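Protein adenylyltransferase VopS (Vibrio parahaemolyticus, PDB 3LET) transfers AMP from ATP to a threonine of the host Rho GTPases RhoA, Rac and Cdc42, preventing their binding to downstream effectors and inhibiting actin assembly in infected cells. Local coordinates at residues A[158-163]-A[172-177]; A[178-183]-A[281-286]. One frame throughout, in Å; residues are numbered along the deposited sequence.

Contact 1 of 2, residues A[158-163]-A[172-177]; sequences DAFNKA and AAAWII
Phe-160 meets the helix of 172-177 with its ring, and two neighbouring residues there, Ala-174 and Trp-175, receive it in different ways. The methyl CB of Ala-174 lies in the ring plane, at the edge, with CD1 of Phe-160 3.9 Å from it. Trp-175 instead comes over a face: its indole presents the CD1 edge to the phenyl ring, a T-shaped (edge-to-face) pair in which the centroid of the five-membered ring stands 5.5 Å from that of the Phe-160 ring and the planes make 80°. The Trp-175 backbone is part of the same surface, for CD1 of Phe-160 also rests 3.6 Å from its N.

The torsions place the two groups. CG of Phe-160 takes the crowded position between its backbone N and carbonyl carbon (chi1 68°), which turns the ring to the helix. In Trp-175, CG is anti to N (chi1 174°); CB stays beside the phenyl ring, 3.8 Å from Phe-160 CD1, while the far end of the indole leads away from 158-163.

The polar side of the joint is served by water. A single molecule donates to both carbonyls, its oxygen 3.1 Å from Phe-160 O and 2.7 Å from Ala-174 O, tying together two acceptors that could not bond to each other directly. Just after Phe-160, the amide ND2 of Asn-161 holds the turn together through Val-165 O and Glu-157 OE1.

The short, weakly bonded helix 157-160 is thus docked on helix 168-179, with Leu-155 and Pro-301 also against the Phe-160 ring. Beyond, Trp-175 reaches Phe-299 and, on helix 281-295, Tyr-289 and Arg-286, while Ala-173, Ile-176 and Ile-177 pack on helix 184-199.

Contact 2 of 2, residues A[178-183]-A[281-286]; sequences NASNSK and NGRMGR
Arg-283, the residue with the most surface buried here, lays its side chain along Ser-180. CG of the arginine is 3.6 Å from Ser-180 OG, and from there the chain runs extended to NE, carrying the guanidinium forward until CB of Ser-180 sits over one of its faces, 4.0 Å from CZ. The charged end is held elsewhere, by a salt bridge from NH2 to Asp-186.

One turn further on, Arg-286 repeats the pattern against Ala-179, whose CB lies over its guanidinium face and only 3.4 Å from CD, a tight fit. Both arginines belong to the GNGRxxR part of the Fic signature at the start of helix 281-295, where Gly-280, Asn-281, Gly-282 and Arg-286 probably bind ATP, as in related enzymes. Opposing them is the end of helix 168-179, closed by a Schellman motif with Asn-181 at positive phi (48°).

A water joins the two sides: it donates to Ser-180 OG (2.7 Å) and accepts from Arg-286 NH1 (2.8 Å). The serine hydroxyl is also bonded to Ile-176 O in the preceding turn, which fixes its direction, while NH2 of Arg-286 forms a salt bridge with Glu-307.

How the contacts relate
Helix 168-179 is the element common to both contacts, whose centres lie 11 Å apart on the same side of the chain's centre. They follow in series along the sequence. Contact 1 is local, its segments separated by eight residues, half of them helical, whereas contact 2 brings together segments separated by 97, mostly helical. The two meet directly: Ile-177 O and Ser-182 N, 2.9 Å apart, probably hydrogen-bond across the helix end, and CZ3 of Trp-175 packs 3.6 Å from Arg-286 O. One helix of this all-helical region therefore joins the peripheral 158-163 segment to the helix carrying the Fic motif, whose ATP site is inferred from relatives.

Contact 1 of 2, residues A[158-163]-A[172-177]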
loop_
_atom_site.group_PDB
_atom_site.type_symbol
_atom_site.label_atom_id
_atom_site.label_comp_id
_atom_site.label_asym_id
_atom_site.label_seq_id
_atom_site.Cartn_x
_atom_site.Cartn_y
_atom_site.Cartn_z
ATOM N N ASP A 158 -9.187 25.327 -22.365
ATOM C CA ASP A 158 -8.217 26.418 -22.216
ATOM C C ASP A 158 -7.489 26.382 -20.883
ATOM O O ASP A 158 -6.440 27.016 -20.721
ATOM C CB ASP A 158 -8.907 27.773 -22.379
ATOM C CG ASP A 158 -9.034 28.192 -23.826
ATOM O OD1 ASP A 158 -8.523 27.462 -24.703
ATOM O OD2 ASP A 158 -9.640 29.253 -24.086
ATOM N N ALA A 159 -8.062 25.669 -19.923
ATOM C CA ALA A 159 -7.433 25.499 -18.620
ATOM C C ALA A 159 -6.109 24.717 -18.721
ATOM O O ALA A 159 -5.180 24.954 -17.946
ATOM C CB ALA A 159 -8.390 24.797 -17.677
ATOM N N PHE A 160 -6.019 23.789 -19.673
ATOM C CA PHE A 160 -4.833 22.923 -19.782
ATOM C C PHE A 160 -4.264 22.819 -21.197
ATOM O O PHE A 160 -3.131 22.394 -21.388
ATOM C CB PHE A 160 -5.173 21.513 -19.268
ATOM C CG PHE A 160 -6.146 20.772 -20.145
ATOM C CD1 PHE A 160 -5.688 19.898 -21.145
ATOM C CD2 PHE A 160 -7.504 20.946 -19.992
ATOM C CE1 PHE A 160 -6.592 19.204 -21.962
ATOM C CE2 PHE A 160 -8.423 20.265 -20.811
ATOM C CZ PHE A 160 -7.963 19.397 -21.797
ATOM N N ASN A 161 -5.033 23.225 -22.192
ATOM C CA ASN A 161 -4.619 23.037 -23.585
ATOM C C ASN A 161 -4.717 24.354 -24.317
ATOM O O ASN A 161 -5.586 24.546 -25.174
ATOM C CB ASN A 161 -5.500 21.985 -24.247
ATOM C CG ASN A 161 -5.152 21.745 -25.705
ATOM O OD1 ASN A 161 -4.065 22.109 -26.182
ATOM N ND2 ASN A 161 -6.087 21.151 -26.432
ATOM N N LYS A 162 -3.840 25.275 -23.947
ATOM C CA LYS A 162 -3.869 26.598 -24.539
ATOM C C LYS A 162 -3.519 26.476 -26.015
ATOM O O LYS A 162 -4.191 27.057 -26.867
ATOM C CB LYS A 162 -2.897 27.532 -23.825
ATOM C CG LYS A 162 -2.926 28.957 -24.357
ATOM C CD LYS A 162 -1.990 29.869 -23.580
ATOM C CE LYS A 162 -0.567 29.336 -23.580
ATOM N NZ LYS A 162 0.364 30.230 -22.846
ATOM N N ALA A 163 -2.479 25.698 -26.309
ATOM C CA ALA A 163 -2.049 25.478 -27.694
ATOM C C ALA A 163 -3.183 24.979 -28.592
ATOM O O ALA A 163 -3.122 25.124 -29.802
ATOM C CB ALA A 163 -0.878 24.506 -27.743
ATOM N N ALA A 172 -4.364 14.603 -23.635
ATOM C CA ALA A 172 -4.201 13.915 -22.345
ATOM C C ALA A 172 -2.862 14.305 -21.735
ATOM O O ALA A 172 -2.790 14.595 -20.550
ATOM C CB ALA A 172 -4.286 12.423 -22.536
ATOM N N ALA A 173 -1.802 14.322 -22.541
ATOM C CA ALA A 173 -0.488 14.768 -22.047
ATOM C C ALA A 173 -0.555 16.173 -21.461
ATOM O O ALA A 173 -0.076 16.408 -20.361
ATOM C CB ALA A 173 0.579 14.700 -23.143
ATOM N N ALA A 174 -1.182 17.108 -22.168
ATOM C CA ALA A 174 -1.333 18.471 -21.662
ATOM C C ALA A 174 -2.055 18.546 -20.331
ATOM O O ALA A 174 -1.717 19.373 -19.472
ATOM C CB ALA A 174 -2.099 19.345 -22.697
ATOM N N TRP A 175 -3.067 17.698 -20.178
ATOM C CA TRP A 175 -3.880 17.671 -18.968
ATOM C C TRP A 175 -3.018 17.197 -17.814
ATOM O O TRP A 175 -3.002 17.819 -16.757
ATOM C CB TRP A 175 -5.067 16.740 -19.152
ATOM C CG TRP A 175 -5.868 16.542 -17.886
ATOM C CD1 TRP A 175 -6.638 17.477 -17.211
ATOM C CD2 TRP A 175 -6.014 15.318 -17.184
ATOM N NE1 TRP A 175 -7.234 16.883 -16.114
ATOM C CE2 TRP A 175 -6.872 15.564 -16.084
ATOM C CE3 TRP A 175 -5.512 14.024 -17.383
ATOM C CZ2 TRP A 175 -7.204 14.563 -15.178
ATOM C CZ3 TRP A 175 -5.859 13.037 -16.482
ATOM C CH2 TRP A 175 -6.684 13.318 -15.397
ATOM N N ILE A 176 -2.299 16.105 -18.025
ATOM C CA ILE A 176 -1.439 15.574 -16.956
ATOM C C ILE A 176 -0.357 16.607 -16.593
ATOM O O ILE A 176 -0.113 16.895 -15.423
ATOM C CB ILE A 176 -0.779 14.239 -17.384
ATOM C CG1 ILE A 176 -1.844 13.186 -17.722
ATOM C CG2 ILE A 176 0.120 13.702 -16.241
ATOM C CD1 ILE A 176 -1.282 11.961 -18.460
ATOM N N ILE A 177 0.293 17.157 -17.615
ATOM C CA ILE A 177 1.399 18.083 -17.430
ATOM C C ILE A 177 0.926 19.285 -16.640
ATOM O O ILE A 177 1.609 19.733 -15.722
ATOM C CB ILE A 177 1.987 18.531 -18.796
ATOM C CG1 ILE A 177 2.814 17.390 -19.395
ATOM C CG2 ILE A 177 2.871 19.803 -18.645
ATOM C CD1 ILE A 177 3.131 17.541 -20.931
HETATM O O HOH W 1 -0.354 21.591 -20.195
#

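Contact 2 of 2, residues A[178-183]-A[281-286]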
loop_
_atom_site.group_PDB
_atom_site.type_symbol
_atom_site.label_atom_id
_atom_site.label_comp_id
_atom_site.label_asym_id
_atom_site.label_seq_id
_atom_site.Cartn_x
_atom_site.Cartn_y
_atom_site.Cartn_z
ATOM N N ASN A 178 -0.266 19.787 -16.968
ATOM C CA ASN A 178 -0.809 20.962 -16.298
ATOM C C ASN A 178 -1.176 20.701 -14.845
ATOM O O ASN A 178 -0.921 21.533 -13.958
ATOM C CB ASN A 178 -2.052 21.452 -17.026
ATOM C CG ASN A 178 -2.605 22.719 -16.422
ATOM O OD1 ASN A 178 -2.027 23.791 -16.571
ATOM N ND2 ASN A 178 -3.717 22.598 -15.722
ATOM N N ALA A 179 -1.737 19.528 -14.597
ATOM C CA ALA A 179 -2.135 19.155 -13.248
ATOM C C ALA A 179 -0.924 18.974 -12.317
ATOM O O ALA A 179 -1.030 19.207 -11.104
ATOM C CB ALA A 179 -3.000 17.889 -13.285
ATOM N N SER A 180 0.218 18.562 -12.868
ATOM C CA SER A 180 1.445 18.364 -12.085
ATOM C C SER A 180 2.334 19.603 -12.124
ATOM O O SER A 180 3.443 19.589 -11.565
ATOM C CB SER A 180 2.282 17.192 -12.644
ATOM O OG SER A 180 1.475 16.123 -13.108
ATOM N N ASN A 181 1.879 20.661 -12.795
ATOM C CA ASN A 181 2.726 21.849 -12.989
ATOM C C ASN A 181 4.124 21.429 -13.491
ATOM O O ASN A 181 5.154 21.916 -13.013
ATOM C CB ASN A 181 2.846 22.626 -11.664
ATOM C CG ASN A 181 3.500 23.991 -11.828
ATOM O OD1 ASN A 181 3.370 24.637 -12.874
ATOM N ND2 ASN A 181 4.178 24.461 -10.763
ATOM N N SER A 182 4.143 20.487 -14.428
ATOM C CA SER A 182 5.371 19.890 -14.899
ATOM C C SER A 182 5.998 20.691 -16.048
ATOM O O SER A 182 5.293 21.252 -16.876
ATOM C CB SER A 182 5.088 18.459 -15.347
ATOM O OG SER A 182 6.210 17.885 -15.970
ATOM N N LYS A 183 7.320 20.718 -16.078
ATOM C CA LYS A 183 8.064 21.596 -16.978
ATOM C C LYS A 183 9.190 20.871 -17.646
ATOM O O LYS A 183 9.656 19.821 -17.182
ATOM C CB LYS A 183 8.663 22.789 -16.206
ATOM C CG LYS A 183 7.679 23.520 -15.333
ATOM C CD LYS A 183 6.721 24.382 -16.137
ATOM C CE LYS A 183 5.823 25.171 -15.193
ATOM N NZ LYS A 183 4.468 25.450 -15.739
ATOM N N ASN A 281 1.276 9.976 -6.137
ATOM C CA ASN A 281 -0.040 9.379 -6.376
ATOM C C ASN A 281 -0.878 10.166 -7.379
ATOM O O ASN A 281 -1.568 9.570 -8.191
ATOM C CB ASN A 281 -0.815 9.271 -5.059
ATOM C CG ASN A 281 -0.168 8.280 -4.134
ATOM O OD1 ASN A 281 -0.060 7.121 -4.487
ATOM N ND2 ASN A 281 0.305 8.732 -2.978
ATOM N N GLY A 282 -0.846 11.493 -7.299
ATOM C CA GLY A 282 -1.639 12.305 -8.210
ATOM C C GLY A 282 -1.161 12.085 -9.645
ATOM O O GLY A 282 -1.965 11.869 -10.572
ATOM N N ARG A 283 0.160 12.077 -9.831
ATOM C CA ARG A 283 0.726 11.860 -11.166
ATOM C C ARG A 283 0.359 10.479 -11.675
ATOM O O ARG A 283 0.005 10.331 -12.837
ATOM C CB ARG A 283 2.262 11.932 -11.123
ATOM C CG ARG A 283 2.770 13.346 -11.129
ATOM C CD ARG A 283 4.273 13.359 -10.937
ATOM N NE ARG A 283 4.755 14.727 -11.006
ATOM C CZ ARG A 283 5.677 15.159 -11.855
ATOM N NH1 ARG A 283 6.255 14.314 -12.697
ATOM N NH2 ARG A 283 6.038 16.437 -11.834
ATOM N N MET A 284 0.461 9.460 -10.827
ATOM C CA MET A 284 0.121 8.108 -11.274
ATOM C C MET A 284 -1.351 7.986 -11.610
ATOM O O MET A 284 -1.715 7.353 -12.615
ATOM C CB MET A 284 0.455 7.047 -10.224
ATOM C CG MET A 284 1.892 6.529 -10.310
ATOM S SD MET A 284 2.235 5.711 -11.900
ATOM C CE MET A 284 1.518 4.071 -11.701
ATOM N N GLY A 285 -2.199 8.511 -10.729
ATOM C CA GLY A 285 -3.647 8.394 -10.914
ATOM C C GLY A 285 -4.098 9.036 -12.217
ATOM O O GLY A 285 -4.895 8.466 -12.988
ATOM N N ARG A 286 -3.584 10.223 -12.485
ATOM C CA ARG A 286 -3.883 10.904 -13.765
ATOM C C ARG A 286 -3.287 10.187 -14.961
ATOM O O ARG A 286 -3.914 10.095 -16.002
ATOM C CB ARG A 286 -3.380 12.348 -13.715
ATOM C CG ARG A 286 -4.116 13.139 -12.650
ATOM C CD ARG A 286 -4.027 14.658 -12.839
ATOM N NE ARG A 286 -4.764 15.309 -11.745
ATOM C CZ ARG A 286 -4.233 15.572 -10.564
ATOM N NH1 ARG A 286 -2.952 15.299 -10.348
ATOM N NH2 ARG A 286 -4.968 16.115 -9.603
HETATM O O HOH W 2 -0.464 14.988 -11.529
#